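Long-range contacts in carbohydrate kinase, FGGY (PDB 3IFR), which probably phosphorylates D-xylulose, acting as a xylulokinase of the FGGY carbohydrate kinase family: residues Leu251-Arg257 / Trp455-Thr459; Pro427-Asn433 / Val462-Ile468. All blocks are in the same frame, centred on the assembly; numbering follows the deposited sequence.

Contact 1. Residues Leu251-Arg257 / Trp455-Thr459; sequences LAAGITR and WDDVT
Leu251 and Val458 lead the apolar part of this contact, which lays the end of helix 245-252 and the turn behind it against the 3-10 segment before strand 463-468. Leu251 swings its CG anti to the backbone N (chi1 -176°), which carries CD2 to the edge of the Trp455 indole, 3.8 Å from CE3 and near the ring plane; its forked end lets both methyls reach CE3. Val458, branched and compact, sets CG2 3.6 Å from the CA of Ala252. Trp443 touches Val458 too.

Backbone geometry explains the glycine. Gly254 leaves the helix with positive phi (84°) in a Schellman motif, its N bonded to Leu251 O at 2.7 Å. A beta carbon here would press on the preceding carbonyl and come close to the Thr459 hydroxyl.

Thr256, being beta-branched, offers a methyl to the backbone of the other segment: CG2 lies 3.7 Å from Asp456 N and 3.9 Å from Trp455 O. A glycine here would probably open a gap beside both backbone atoms, where the methyl now packs. Asp260 fixes the same loop, its OD2 accepting the N-H groups of Thr256 and Arg257.

Where the contact faces solvent, the extended Arg257 chain brings NH2 to 4.1 Å from Asp456 OD1. The carboxylate oxygen sits at the edge of the guanidinium, with the two planes nearly coplanar, but the gap exceeds a salt bridge.

With no hydrogen bond between the segments, cohesion probably comes chiefly from close packing, much of it side chain against backbone, aided at most by a long-range attraction at the surface.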
loop_
_atom_site.group_PDB
_atom_site.type_symbol
_atom_site.label_atom_id
_atom_site.label_comp_id
_atom_site.label_asym_id
_atom_site.label_seq_id
_atom_site.Cartn_x
_atom_site.Cartn_y
_atom_site.Cartn_z
ATOM N N LEU A 251 -4.391 7.916 4.799
ATOM C CA LEU A 251 -5.423 8.892 5.172
ATOM C C LEU A 251 -6.279 8.451 6.359
ATOM O O LEU A 251 -6.449 9.169 7.306
ATOM C CB LEU A 251 -6.345 9.111 3.975
ATOM C CG LEU A 251 -7.395 10.178 4.238
ATOM C CD1 LEU A 251 -6.700 11.476 4.646
ATOM C CD2 LEU A 251 -8.305 10.356 3.007
ATOM N N ALA A 252 -6.828 7.256 6.300
ATOM C CA ALA A 252 -7.673 6.745 7.392
ATOM C C ALA A 252 -6.904 6.649 8.670
ATOM O O ALA A 252 -7.473 6.790 9.758
ATOM C CB ALA A 252 -8.279 5.357 7.022
ATOM N N ALA A 253 -5.615 6.385 8.577
ATOM C CA ALA A 253 -4.817 6.355 9.796
ATOM C C ALA A 253 -4.481 7.774 10.280
ATOM O O ALA A 253 -3.814 7.951 11.286
ATOM C CB ALA A 253 -3.556 5.488 9.633
ATOM N N GLY A 254 -4.964 8.778 9.566
ATOM C CA GLY A 254 -4.698 10.157 9.932
ATOM C C GLY A 254 -3.384 10.721 9.443
ATOM O O GLY A 254 -2.826 11.602 10.074
ATOM N N ILE A 255 -2.845 10.208 8.348
ATOM C CA ILE A 255 -1.686 10.847 7.751
ATOM C C ILE A 255 -2.191 11.892 6.746
ATOM O O ILE A 255 -2.522 11.574 5.561
ATOM C CB ILE A 255 -0.717 9.815 7.107
ATOM C CG1 ILE A 255 0.224 9.238 8.178
ATOM C CG2 ILE A 255 0.147 10.466 6.056
ATOM C CD1 ILE A 255 -0.389 8.189 9.033
ATOM N N THR A 256 -2.264 13.131 7.222
ATOM C CA THR A 256 -2.843 14.245 6.479
ATOM C C THR A 256 -1.977 15.498 6.392
ATOM O O THR A 256 -2.257 16.385 5.591
ATOM C CB THR A 256 -4.227 14.692 7.066
ATOM O OG1 THR A 256 -4.020 15.371 8.292
ATOM C CG2 THR A 256 -5.122 13.518 7.329
ATOM N N ARG A 257 -0.958 15.617 7.234
ATOM C CA ARG A 257 -0.119 16.826 7.218
ATOM C C ARG A 257 1.316 16.492 6.851
ATOM O O ARG A 257 1.845 15.449 7.257
ATOM C CB ARG A 257 -0.114 17.491 8.589
ATOM C CG ARG A 257 -1.441 17.468 9.381
ATOM C CD ARG A 257 -1.186 17.877 10.875
ATOM N NE ARG A 257 -2.383 18.038 11.715
ATOM C CZ ARG A 257 -2.359 18.076 13.057
ATOM N NH1 ARG A 257 -1.195 17.953 13.711
ATOM N NH2 ARG A 257 -3.495 18.239 13.751
ATOM N N TRP A 455 -9.764 16.972 6.253
ATOM C CA TRP A 455 -9.138 15.692 5.991
ATOM C C TRP A 455 -8.722 15.003 7.280
ATOM O O TRP A 455 -8.986 13.863 7.526
ATOM C CB TRP A 455 -7.960 15.860 5.027
ATOM C CG TRP A 455 -8.346 16.278 3.658
ATOM C CD1 TRP A 455 -8.362 17.513 3.192
ATOM C CD2 TRP A 455 -8.797 15.447 2.589
ATOM N NE1 TRP A 455 -8.779 17.546 1.922
ATOM C CE2 TRP A 455 -9.066 16.282 1.517
ATOM C CE3 TRP A 455 -8.997 14.079 2.436
ATOM C CZ2 TRP A 455 -9.535 15.810 0.313
ATOM C CZ3 TRP A 455 -9.421 13.623 1.259
ATOM C CH2 TRP A 455 -9.701 14.482 0.204
ATOM N N ASP A 456 -7.981 15.731 8.066
ATOM C CA ASP A 456 -8.005 15.795 9.486
ATOM C C ASP A 456 -9.013 14.906 10.225
ATOM O O ASP A 456 -8.698 14.170 11.125
ATOM C CB ASP A 456 -8.378 17.241 9.753
ATOM C CG ASP A 456 -7.693 17.794 10.894
ATOM O OD1 ASP A 456 -6.476 17.774 10.950
ATOM O OD2 ASP A 456 -8.407 18.246 11.773
ATOM N N ASP A 457 -10.258 15.007 9.828
ATOM C CA ASP A 457 -11.313 14.444 10.601
ATOM C C ASP A 457 -11.558 12.961 10.439
ATOM O O ASP A 457 -12.289 12.373 11.194
ATOM C CB ASP A 457 -12.536 15.291 10.419
ATOM C CG ASP A 457 -12.447 16.513 11.189
ATOM O OD1 ASP A 457 -12.316 16.378 12.393
ATOM O OD2 ASP A 457 -12.455 17.599 10.618
ATOM N N VAL A 458 -10.889 12.368 9.472
ATOM C CA VAL A 458 -11.027 10.984 9.167
ATOM C C VAL A 458 -10.900 10.117 10.402
ATOM O O VAL A 458 -11.446 9.062 10.485
ATOM C CB VAL A 458 -9.982 10.555 8.158
ATOM C CG1 VAL A 458 -8.620 10.600 8.748
ATOM C CG2 VAL A 458 -10.258 9.237 7.657
ATOM N N THR A 459 -10.128 10.564 11.348
ATOM C CA THR A 459 -9.704 9.686 12.391
ATOM C C THR A 459 -10.754 9.340 13.435
ATOM O O THR A 459 -10.548 8.461 14.222
ATOM C CB THR A 459 -8.436 10.187 13.024
ATOM O OG1 THR A 459 -7.444 9.150 12.973
ATOM C CG2 THR A 459 -8.704 10.592 14.415
#

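Contact 2. Residues Pro427-Asn433 / Val462-Ile468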
loop_
_atom_site.group_PDB
_atom_site.type_symbol
_atom_site.label_atom_id
_atom_site.label_comp_id
_atom_site.label_asym_id
_atom_site.label_seq_id
_atom_site.Cartn_x
_atom_site.Cartn_y
_atom_site.Cartn_z
ATOM N N PRO A 427 7.660 9.841 19.798
ATOM C CA PRO A 427 6.424 9.197 20.242
ATOM C C PRO A 427 5.740 8.466 19.093
ATOM O O PRO A 427 5.793 8.966 17.967
ATOM C CB PRO A 427 5.574 10.392 20.721
ATOM C CG PRO A 427 6.593 11.447 21.108
ATOM C CD PRO A 427 7.643 11.294 20.037
ATOM N N VAL A 428 5.148 7.299 19.349
ATOM C CA VAL A 428 4.479 6.574 18.284
ATOM C C VAL A 428 2.993 6.448 18.626
ATOM O O VAL A 428 2.653 5.877 19.654
ATOM C CB VAL A 428 5.079 5.151 18.063
ATOM C CG1 VAL A 428 4.279 4.418 17.035
ATOM C CG2 VAL A 428 6.582 5.173 17.683
ATOM N N GLN A 429 2.105 6.967 17.787
ATOM C CA GLN A 429 0.664 6.838 18.058
ATOM C C GLN A 429 0.108 5.548 17.457
ATOM O O GLN A 429 0.028 5.427 16.234
ATOM C CB GLN A 429 -0.101 8.024 17.473
ATOM C CG GLN A 429 -1.652 7.877 17.555
ATOM C CD GLN A 429 -2.170 8.011 18.986
ATOM O OE1 GLN A 429 -2.262 9.123 19.518
ATOM N NE2 GLN A 429 -2.488 6.871 19.620
ATOM N N LEU A 430 -0.253 4.586 18.305
ATOM C CA LEU A 430 -0.836 3.326 17.849
ATOM C C LEU A 430 -2.310 3.554 17.486
ATOM O O LEU A 430 -2.980 4.407 18.080
ATOM C CB LEU A 430 -0.754 2.245 18.928
ATOM C CG LEU A 430 0.609 1.780 19.428
ATOM C CD1 LEU A 430 0.436 0.519 20.346
ATOM C CD2 LEU A 430 1.565 1.508 18.222
ATOM N N LEU A 431 -2.792 2.807 16.498
ATOM C CA LEU A 431 -4.188 2.872 16.090
ATOM C C LEU A 431 -4.595 1.560 15.426
ATOM O O LEU A 431 -3.759 0.770 14.974
ATOM C CB LEU A 431 -4.413 4.023 15.121
ATOM C CG LEU A 431 -3.687 3.795 13.800
ATOM C CD1 LEU A 431 -4.692 3.551 12.691
ATOM C CD2 LEU A 431 -2.816 4.996 13.455
ATOM N N ALA A 432 -5.889 1.310 15.398
ATOM C CA ALA A 432 -6.390 0.149 14.675
ATOM C C ALA A 432 -7.247 0.639 13.525
ATOM O O ALA A 432 -8.074 1.544 13.684
ATOM C CB ALA A 432 -7.195 -0.749 15.598
ATOM N N ASN A 433 -7.078 0.043 12.364
ATOM C CA ASN A 433 -7.823 0.489 11.201
ATOM C C ASN A 433 -8.233 -0.753 10.478
ATOM O O ASN A 433 -7.672 -1.066 9.445
ATOM C CB ASN A 433 -6.886 1.291 10.328
ATOM C CG ASN A 433 -7.584 2.002 9.192
ATOM O OD1 ASN A 433 -6.917 2.799 8.488
ATOM N ND2 ASN A 433 -8.916 1.734 8.982
ATOM N N VAL A 462 -11.528 5.813 12.988
ATOM C CA VAL A 462 -10.647 4.756 13.400
ATOM C C VAL A 462 -10.397 4.714 14.889
ATOM O O VAL A 462 -10.675 5.626 15.610
ATOM C CB VAL A 462 -9.354 4.709 12.615
ATOM C CG1 VAL A 462 -9.625 4.766 11.179
ATOM C CG2 VAL A 462 -8.472 5.781 13.037
ATOM N N ARG A 463 -9.859 3.596 15.300
ATOM C CA ARG A 463 -9.638 3.226 16.669
ATOM C C ARG A 463 -8.245 3.664 17.086
ATOM O O ARG A 463 -7.359 2.855 17.200
ATOM C CB ARG A 463 -9.753 1.717 16.692
ATOM C CG ARG A 463 -9.956 1.009 17.978
ATOM C CD ARG A 463 -10.527 -0.394 17.689
ATOM N NE ARG A 463 -11.817 -0.290 17.027
ATOM C CZ ARG A 463 -12.996 -0.399 17.644
ATOM N NH1 ARG A 463 -13.056 -0.664 18.933
ATOM N NH2 ARG A 463 -14.123 -0.269 16.967
ATOM N N THR A 464 -8.071 4.952 17.308
ATOM C CA THR A 464 -6.840 5.495 17.810
ATOM C C THR A 464 -6.594 5.004 19.220
ATOM O O THR A 464 -7.473 4.930 20.025
ATOM C CB THR A 464 -6.895 6.981 17.793
ATOM O OG1 THR A 464 -5.620 7.514 18.145
ATOM C CG2 THR A 464 -7.858 7.415 18.767
ATOM N N GLY A 465 -5.385 4.619 19.516
ATOM C CA GLY A 465 -5.129 4.003 20.788
ATOM C C GLY A 465 -4.032 4.608 21.589
ATOM O O GLY A 465 -3.971 5.770 21.736
ATOM N N GLU A 466 -3.184 3.786 22.139
ATOM C CA GLU A 466 -2.163 4.279 23.027
ATOM C C GLU A 466 -1.046 4.997 22.281
ATOM O O GLU A 466 -0.524 4.485 21.283
ATOM C CB GLU A 466 -1.603 3.143 23.867
ATOM C CG GLU A 466 -0.452 3.552 24.757
ATOM C CD GLU A 466 0.080 2.392 25.621
ATOM O OE1 GLU A 466 -0.373 1.248 25.466
ATOM O OE2 GLU A 466 1.005 2.607 26.417
ATOM N N LYS A 467 -0.657 6.160 22.793
ATOM C CA LYS A 467 0.501 6.864 22.292
ATOM C C LYS A 467 1.692 6.518 23.152
ATOM O O LYS A 467 1.701 6.794 24.322
ATOM C CB LYS A 467 0.261 8.382 22.276
ATOM C CG LYS A 467 1.423 9.206 21.779
ATOM C CD LYS A 467 0.990 10.629 21.413
ATOM C CE LYS A 467 2.155 11.470 21.052
ATOM N NZ LYS A 467 1.783 12.757 20.399
ATOM N N ILE A 468 2.717 5.926 22.562
ATOM C CA ILE A 468 3.782 5.389 23.389
ATOM C C ILE A 468 4.952 6.339 23.389
ATOM O O ILE A 468 5.348 6.747 22.334
ATOM C CB ILE A 468 4.254 4.010 22.844
ATOM C CG1 ILE A 468 3.165 2.958 23.048
ATOM C CG2 ILE A 468 5.552 3.598 23.513
ATOM C CD1 ILE A 468 3.545 1.619 22.502
HETATM O O HOH W 1 -3.501 9.189 22.276
#
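With chi1 at 173° the Gln429 chain first heads out from the strand, then bends at the next bond (chi2 71°), a fold that lays its amide across the neighbouring strand toward Gly465. The two strands, 428-432 and 463-468, form an antiparallel pair at the edge of the mixed sheet of the C-terminal domain, whose family belongs to the actin-like ATPase clan, and a beta bulge interrupts their register.

Regular pairing holds at both ends. Val428 and Ile468 exchange two backbone bonds as a hydrogen-bonded pair, and so do Ala432 and Arg463. In between, Leu430 faces two residues instead of one: its N donates to Glu466 O, while Gly465 N donates to its O at 2.8 Å.

The Gln429 amide spans this irregular place. NE2 gives one bond to Leu430 O (2.9 Å), which therefore accepts two donors, and another to Gly465 O (2.8 Å). The second is bent (137° at the hydrogen) and meets the oxygen from above its carbonyl plane. Glutamine suits the position because its long arm ends in a donor able to serve two carbonyls and an acceptor: OE1 takes a bond from a water at 3.0 Å. Together these bonds should hold the amide against turning.

On the buried side, Leu430 CD1 meets Ile468 CD1 at 3.9 Å, two buried branched chains whose methyl ends cross at an angle, both touching Met417 of helix 414-424. Toward the solvent, the extended Lys467 chain reaches across the end of strand 428-432 and brings its CE to 3.6 Å from the ring atom CB of Pro427. At the other end, Val462 CG1 rests 3.8 Å from Asn433 ND2.

How the contacts relate
From the N terminus, the chain finishes the first sheet with strand 238-244, passes through helix 245-252 and its turn, and enters the second sheet at strand 260-265. Nearly two hundred residues later, segment 455-459 returns to that turn, so contact 1 closes a very long loop. Contact 2 closes a much shorter one, containing helix 437-448, by adding strand 463-468 beside strand 428-432. Because 427-433 precedes 455-459 and 462-468 follows it, the two closures cross. They also touch: Ala252 packs on Asn433 and Val462, and Ala253 on Leu431. The link between the sheets is thereby joined to the edge of the second sheet.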